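Local coordinates for antifreeze protein (Marinomonas primoryensis, PDB 5JUH), which forms the C-terminal RTX domain of a giant adhesin that binds its Antarctic bacterium to diatoms and ice, and probably takes part in type I secretion, at residues G181-T184 with A185-I188. Residues are numbered along the deposited sequence; the frame is centred on the assembly and turned at random.
With CA (calcium ion), chain B.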
loop_
_atom_site.group_PDB
_atom_site.type_symbol
_atom_site.label_atom_id
_atom_site.label_comp_id
_atom_site.label_asym_id
_atom_site.label_seq_id
_atom_site.Cartn_x
_atom_site.Cartn_y
_atom_site.Cartn_z
ATOM N N GLY A 181 2.877 11.810 16.083
ATOM C CA GLY A 181 2.996 11.894 14.643
ATOM C C GLY A 181 3.372 10.627 14.042
ATOM O O GLY A 181 2.774 9.609 14.331
ATOM N N VAL A 182 4.272 10.662 13.090
ATOM C CA VAL A 182 4.717 9.450 12.411
ATOM C C VAL A 182 6.020 8.886 12.935
ATOM O O VAL A 182 7.020 9.596 12.886
ATOM C CB VAL A 182 4.669 9.597 10.867
ATOM C CG1 VAL A 182 5.124 8.301 10.213
ATOM C CG2 VAL A 182 3.319 10.052 10.368
ATOM N N THR A 183 6.017 7.675 13.533
ATOM C CA THR A 183 7.219 6.988 14.026
ATOM C C THR A 183 7.215 5.481 13.682
ATOM O O THR A 183 6.244 4.966 13.065
ATOM C CB THR A 183 7.312 7.116 15.570
ATOM O OG1 THR A 183 6.359 6.175 16.157
ATOM C CG2 THR A 183 6.998 8.513 16.093
ATOM N N THR A 184 8.251 4.769 14.049
ATOM C CA THR A 184 8.294 3.346 13.907
ATOM C C THR A 184 7.190 2.547 14.612
ATOM O O THR A 184 7.051 1.361 14.319
ATOM C CB THR A 184 9.657 2.769 14.237
ATOM O OG1 THR A 184 9.916 3.035 15.614
ATOM C CG2 THR A 184 10.693 3.299 13.389
ATOM N N ALA A 185 6.435 3.191 15.483
ATOM C CA ALA A 185 5.321 2.508 16.134
ATOM C C ALA A 185 4.128 2.470 15.225
ATOM O O ALA A 185 3.255 1.672 15.410
ATOM C CB ALA A 185 4.919 3.246 17.410
ATOM N N ASP A 186 4.100 3.345 14.225
ATOM C CA ASP A 186 3.006 3.349 13.224
ATOM C C ASP A 186 3.197 2.224 12.228
ATOM O O ASP A 186 4.293 1.638 12.035
ATOM C CB ASP A 186 2.992 4.710 12.516
ATOM C CG ASP A 186 2.478 5.876 13.442
ATOM O OD1 ASP A 186 1.369 5.859 13.919
ATOM O OD2 ASP A 186 3.301 6.802 13.644
ATOM N N SER A 187 2.071 1.897 11.597
ATOM C CA SER A 187 2.097 0.853 10.576
ATOM C C SER A 187 1.076 1.121 9.510
ATOM O O SER A 187 0.161 1.956 9.649
ATOM C CB SER A 187 1.818 -0.547 11.218
ATOM O OG SER A 187 0.514 -0.505 11.835
ATOM N N ILE A 188 1.236 0.389 8.412
ATOM C CA ILE A 188 0.229 0.434 7.326
ATOM C C ILE A 188 -0.347 -0.943 7.139
ATOM O O ILE A 188 0.350 -1.963 7.392
ATOM C CB ILE A 188 0.778 0.966 5.990
ATOM C CG1 ILE A 188 1.783 0.106 5.407
ATOM C CG2 ILE A 188 1.152 2.429 6.098
ATOM C CD1 ILE A 188 1.883 0.315 3.902
HETATM CA CA CA B . 1.871 7.770 15.337
HETATM O O HOH W 1 3.678 6.688 16.585
#
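The N-H of Ala185 points to the hydroxyl of Thr183 in an ST turn, with Ala185 N 3.1 Å from Thr183 OG1 and an N-H...O angle of 161°. With chi1 at 77°, OG1 sits over the main chain of its own residue, where it meets this N-H, and the methyl CB of Ala185 packs against the same Thr183 OG1 at 3.5 Å. One residue further, the N of Asp186 reaches back to the O of Thr183 (2.9 Å), approaching from above the carbonyl plane and closing a type I beta turn over Thr183 to Asp186. The Asp186 carboxylate then turns back toward the start of the loop: its OD2 takes the N-H of Thr183 on the anti lone pair, 2.9 Å from Thr183 N, in a nearly straight bond. Asp186 OD1 and OD2 both bind the calcium ion, each at 2.4 Å, so the side chain is clamped by metal and backbone together. Gly181 O binds the same ion at 2.3 Å, close to OD2 but held there by the shared calcium. Asp175, Asn177 and Val179 supply the remaining protein ligands, spaced as in an EF-hand calcium loop, with Asp186 as the bidentate twelfth residue. At the ninth position, Thr183 OG1 and a metal-bound water share a hydrogen bond. From Ser187, whose N is bonded to Ser176 OG, the chain enters strand 187-192, which pairs antiparallel with strand 195-200.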